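Long-range contact in ABC transporter, periplasmic substrate-binding protein (Thermotoga maritima, PDB 2HPG), which probably binds a small solute in the periplasm and delivers it to a tripartite ATP-independent (TRAP) membrane transporter: residues P167-L176 with F294-L305. Numbering follows the deposited sequence.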
loop_
_atom_site.group_PDB
_atom_site.type_symbol
_atom_site.label_atom_id
_atom_site.label_comp_id
_atom_site.label_asym_id
_atom_site.label_seq_id
_atom_site.Cartn_x
_atom_site.Cartn_y
_atom_site.Cartn_z
ATOM N N PRO A 167 6.240 9.834 -6.977
ATOM C CA PRO A 167 7.441 9.352 -7.645
ATOM C C PRO A 167 7.769 7.862 -7.516
ATOM O O PRO A 167 8.214 7.292 -8.488
ATOM C CB PRO A 167 8.562 10.198 -7.002
ATOM C CG PRO A 167 7.902 11.429 -6.598
ATOM C CD PRO A 167 6.525 11.045 -6.176
ATOM N N ALA A 168 7.590 7.237 -6.351
ATOM C CA ALA A 168 7.892 5.806 -6.228
ATOM C C ALA A 168 7.150 4.975 -7.285
ATOM O O ALA A 168 7.723 4.082 -7.900
ATOM C CB ALA A 168 7.581 5.299 -4.829
ATOM N N TRP A 169 5.884 5.296 -7.509
ATOM C CA TRP A 169 5.085 4.626 -8.542
ATOM C C TRP A 169 5.489 4.994 -9.966
ATOM O O TRP A 169 5.698 4.119 -10.812
ATOM C CB TRP A 169 3.623 5.008 -8.402
ATOM C CG TRP A 169 2.993 4.826 -7.065
ATOM C CD1 TRP A 169 2.815 5.792 -6.123
ATOM C CD2 TRP A 169 2.322 3.646 -6.559
ATOM N NE1 TRP A 169 2.110 5.286 -5.052
ATOM C CE2 TRP A 169 1.806 3.973 -5.293
ATOM C CE3 TRP A 169 2.127 2.351 -7.056
ATOM C CZ2 TRP A 169 1.088 3.053 -4.505
ATOM C CZ3 TRP A 169 1.410 1.442 -6.288
ATOM C CH2 TRP A 169 0.912 1.795 -5.015
ATOM N N GLN A 170 5.559 6.299 -10.235
ATOM C CA GLN A 170 5.826 6.796 -11.580
ATOM C C GLN A 170 7.166 6.288 -12.091
ATOM O O GLN A 170 7.264 5.762 -13.203
ATOM C CB GLN A 170 5.779 8.325 -11.622
ATOM C CG GLN A 170 4.436 8.942 -11.261
ATOM C CD GLN A 170 3.414 8.845 -12.348
ATOM O OE1 GLN A 170 3.663 9.292 -13.455
ATOM N NE2 GLN A 170 2.236 8.292 -12.034
ATOM N N GLU A 171 8.197 6.434 -11.273
ATOM C CA GLU A 171 9.558 6.033 -11.654
ATOM C C GLU A 171 9.697 4.533 -11.794
ATOM O O GLU A 171 10.413 4.073 -12.656
ATOM C CB GLU A 171 10.559 6.516 -10.607
ATOM C CG GLU A 171 10.632 8.022 -10.499
ATOM C CD GLU A 171 11.315 8.663 -11.678
ATOM O OE1 GLU A 171 12.075 7.959 -12.391
ATOM O OE2 GLU A 171 11.080 9.880 -11.897
ATOM N N SER A 172 9.021 3.782 -10.929
ATOM C CA SER A 172 8.972 2.328 -11.031
ATOM C C SER A 172 8.379 1.855 -12.373
ATOM O O SER A 172 9.006 1.067 -13.086
ATOM C CB SER A 172 8.164 1.752 -9.868
ATOM O OG SER A 172 8.901 1.842 -8.661
ATOM N N ILE A 173 7.187 2.343 -12.708
ATOM C CA ILE A 173 6.510 1.945 -13.946
ATOM C C ILE A 173 7.274 2.396 -15.180
ATOM O O ILE A 173 7.337 1.675 -16.202
ATOM C CB ILE A 173 5.053 2.467 -13.992
ATOM C CG1 ILE A 173 4.200 1.772 -12.916
ATOM C CG2 ILE A 173 4.440 2.259 -15.362
ATOM C CD1 ILE A 173 4.319 0.256 -12.891
ATOM N N ARG A 174 7.877 3.576 -15.087
ATOM C CA ARG A 174 8.787 4.052 -16.139
ATOM C C ARG A 174 10.006 3.141 -16.318
ATOM O O ARG A 174 10.388 2.832 -17.430
ATOM C CB ARG A 174 9.233 5.488 -15.852
ATOM C CG ARG A 174 10.046 6.115 -16.953
ATOM C CD ARG A 174 10.327 7.568 -16.627
ATOM N NE ARG A 174 11.301 8.186 -17.531
ATOM C CZ ARG A 174 12.630 8.092 -17.403
ATOM N NH1 ARG A 174 13.169 7.369 -16.432
ATOM N NH2 ARG A 174 13.436 8.721 -18.266
ATOM N N SER A 175 10.614 2.708 -15.224
ATOM C CA SER A 175 11.793 1.856 -15.313
ATOM C C SER A 175 11.486 0.460 -15.886
ATOM O O SER A 175 12.347 -0.148 -16.531
ATOM C CB SER A 175 12.452 1.721 -13.946
ATOM O OG SER A 175 11.723 0.800 -13.156
ATOM N N LEU A 176 10.269 -0.044 -15.652
ATOM C CA LEU A 176 9.823 -1.337 -16.217
ATOM C C LEU A 176 9.611 -1.290 -17.726
ATOM O O LEU A 176 9.675 -2.321 -18.396
ATOM C CB LEU A 176 8.538 -1.808 -15.541
ATOM C CG LEU A 176 8.673 -2.137 -14.058
ATOM C CD1 LEU A 176 7.392 -2.770 -13.501
ATOM C CD2 LEU A 176 9.868 -3.026 -13.817
ATOM N N PHE A 294 12.201 -8.106 -15.440
ATOM C CA PHE A 294 11.498 -6.959 -14.839
ATOM C C PHE A 294 12.218 -6.508 -13.570
ATOM O O PHE A 294 12.415 -5.311 -13.355
ATOM C CB PHE A 294 10.034 -7.304 -14.547
ATOM C CG PHE A 294 9.151 -7.256 -15.757
ATOM C CD1 PHE A 294 8.708 -6.053 -16.256
ATOM C CD2 PHE A 294 8.755 -8.423 -16.395
ATOM C CE1 PHE A 294 7.896 -6.004 -17.380
ATOM C CE2 PHE A 294 7.926 -8.384 -17.509
ATOM C CZ PHE A 294 7.500 -7.173 -18.003
HETATM N N MSE A 295 12.622 -7.465 -12.748
HETATM C CA MSE A 295 13.384 -7.157 -11.548
HETATM C C MSE A 295 14.658 -6.401 -11.892
HETATM O O MSE A 295 15.036 -5.461 -11.189
HETATM C CB MSE A 295 13.693 -8.425 -10.774
HETATM C CG MSE A 295 12.463 -9.015 -10.136
HETATM SE SE MSE A 295 12.670 -10.715 -9.277
HETATM C CE MSE A 295 10.822 -11.338 -9.422
ATOM N N GLU A 296 15.308 -6.793 -12.991
ATOM C CA GLU A 296 16.541 -6.146 -13.428
ATOM C C GLU A 296 16.268 -4.710 -13.909
ATOM O O GLU A 296 17.019 -3.799 -13.597
ATOM C CB GLU A 296 17.264 -7.014 -14.490
ATOM C CG GLU A 296 17.850 -8.316 -13.894
ATOM C CD GLU A 296 18.397 -9.313 -14.935
ATOM O OE1 GLU A 296 18.396 -8.992 -16.147
ATOM O OE2 GLU A 296 18.827 -10.438 -14.542
ATOM N N LYS A 297 15.182 -4.504 -14.645
ATOM C CA LYS A 297 14.776 -3.160 -15.036
ATOM C C LYS A 297 14.405 -2.301 -13.820
ATOM O O LYS A 297 14.702 -1.120 -13.802
ATOM C CB LYS A 297 13.584 -3.199 -15.995
ATOM C CG LYS A 297 13.890 -3.700 -17.373
ATOM C CD LYS A 297 14.662 -2.688 -18.177
ATOM C CE LYS A 297 14.811 -3.152 -19.614
ATOM N NZ LYS A 297 16.028 -2.583 -20.276
ATOM N N ALA A 298 13.771 -2.902 -12.815
ATOM C CA ALA A 298 13.324 -2.174 -11.622
ATOM C C ALA A 298 14.458 -1.454 -10.871
ATOM O O ALA A 298 14.249 -0.363 -10.332
ATOM C CB ALA A 298 12.573 -3.111 -10.669
ATOM N N LYS A 299 15.646 -2.059 -10.845
ATOM C CA LYS A 299 16.818 -1.488 -10.154
ATOM C C LYS A 299 17.097 -0.041 -10.544
ATOM O O LYS A 299 17.535 0.748 -9.719
ATOM C CB LYS A 299 18.077 -2.346 -10.385
ATOM C CG LYS A 299 18.006 -3.768 -9.781
ATOM C CD LYS A 299 18.038 -3.765 -8.231
ATOM C CE LYS A 299 18.418 -5.145 -7.646
ATOM N NZ LYS A 299 19.097 -5.055 -6.304
ATOM N N GLN A 300 16.825 0.326 -11.789
ATOM C CA GLN A 300 17.054 1.701 -12.243
ATOM C C GLN A 300 16.144 2.756 -11.561
ATOM O O GLN A 300 16.498 3.933 -11.492
ATOM C CB GLN A 300 16.903 1.783 -13.765
ATOM C CG GLN A 300 17.416 3.091 -14.403
ATOM C CD GLN A 300 18.893 3.367 -14.103
ATOM O OE1 GLN A 300 19.737 2.473 -14.196
ATOM N NE2 GLN A 300 19.200 4.605 -13.732
ATOM N N ALA A 301 14.969 2.350 -11.089
ATOM C CA ALA A 301 14.122 3.244 -10.302
ATOM C C ALA A 301 14.765 3.516 -8.939
ATOM O O ALA A 301 14.742 4.638 -8.449
ATOM C CB ALA A 301 12.723 2.648 -10.131
ATOM N N TYR A 302 15.354 2.489 -8.342
ATOM C CA TYR A 302 16.043 2.643 -7.065
ATOM C C TYR A 302 17.191 3.661 -7.211
ATOM O O TYR A 302 17.360 4.560 -6.370
ATOM C CB TYR A 302 16.564 1.305 -6.553
ATOM C CG TYR A 302 15.482 0.350 -6.077
ATOM C CD1 TYR A 302 15.310 0.072 -4.734
ATOM C CD2 TYR A 302 14.631 -0.279 -6.983
ATOM C CE1 TYR A 302 14.314 -0.808 -4.297
ATOM C CE2 TYR A 302 13.636 -1.149 -6.553
ATOM C CZ TYR A 302 13.477 -1.400 -5.213
ATOM O OH TYR A 302 12.491 -2.268 -4.800
ATOM N N LYS A 303 17.935 3.553 -8.308
ATOM C CA LYS A 303 19.033 4.469 -8.591
ATOM C C LYS A 303 18.560 5.884 -8.931
ATOM O O LYS A 303 19.123 6.855 -8.439
ATOM C CB LYS A 303 19.887 3.899 -9.728
ATOM C CG LYS A 303 20.704 2.657 -9.309
ATOM C CD LYS A 303 21.356 1.902 -10.495
ATOM C CE LYS A 303 21.747 2.818 -11.663
ATOM N NZ LYS A 303 22.582 3.996 -11.269
ATOM N N ASN A 304 17.532 6.012 -9.768
ATOM C CA ASN A 304 17.025 7.331 -10.133
ATOM C C ASN A 304 16.515 8.157 -8.937
ATOM O O ASN A 304 16.590 9.394 -8.943
ATOM C CB ASN A 304 15.932 7.218 -11.198
ATOM C CG ASN A 304 16.474 6.782 -12.546
ATOM O OD1 ASN A 304 17.665 6.475 -12.675
ATOM N ND2 ASN A 304 15.596 6.745 -13.565
ATOM N N LEU A 305 16.005 7.472 -7.923
ATOM C CA LEU A 305 15.454 8.131 -6.753
ATOM C C LEU A 305 16.435 8.212 -5.597
ATOM O O LEU A 305 16.178 8.940 -4.661
ATOM C CB LEU A 305 14.156 7.440 -6.291
ATOM C CG LEU A 305 12.950 7.646 -7.215
ATOM C CD1 LEU A 305 11.729 6.880 -6.724
ATOM C CD2 LEU A 305 12.627 9.130 -7.351
HETATM O O HOH W 1 12.600 5.976 -13.706
#
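Ser172 meets Ala301, and Ser175 meets Ala298, where helices 167-176 and 294-305 run roughly antiparallel at 139°, their axes approaching to 7.6 Å. So close an approach rests on small residues: the methyl of Ala301 reaches the backbone of the facing helix, CB lying 3.7 Å from Glu171 O. Ser175 O sits 3.3 Å from Lys297 CB, while Ser175 OG, with chi1 at 78°, turns back to bond Ser172 O of its own helix. At one end Leu176 CD2 comes 3.5 Å from Phe294 O, touching Ala298 and the edge of the Phe294 ring. At the other, Leu305 lies across Glu171 CG and reaches Pro167 and Ala168. On the outer side the Glu171 and Asn304 side chains cross at about a right angle, and a water donates to Glu171 O and accepts from Arg174 NH1 and Asn304 ND2 (3.1 Å from the latter). Ser172 OG and Tyr302 OH bond Ala90 N and Ala90 O, tying both helices to one residue; within this family 7 solute-binding fold, Ser172 and Leu176 also touch strand 218-234, and Tyr302 helix 308-318. The helices thus meet through methyls and methylenes set against backbone, apolar side chains at both ends, and one water linking polar groups.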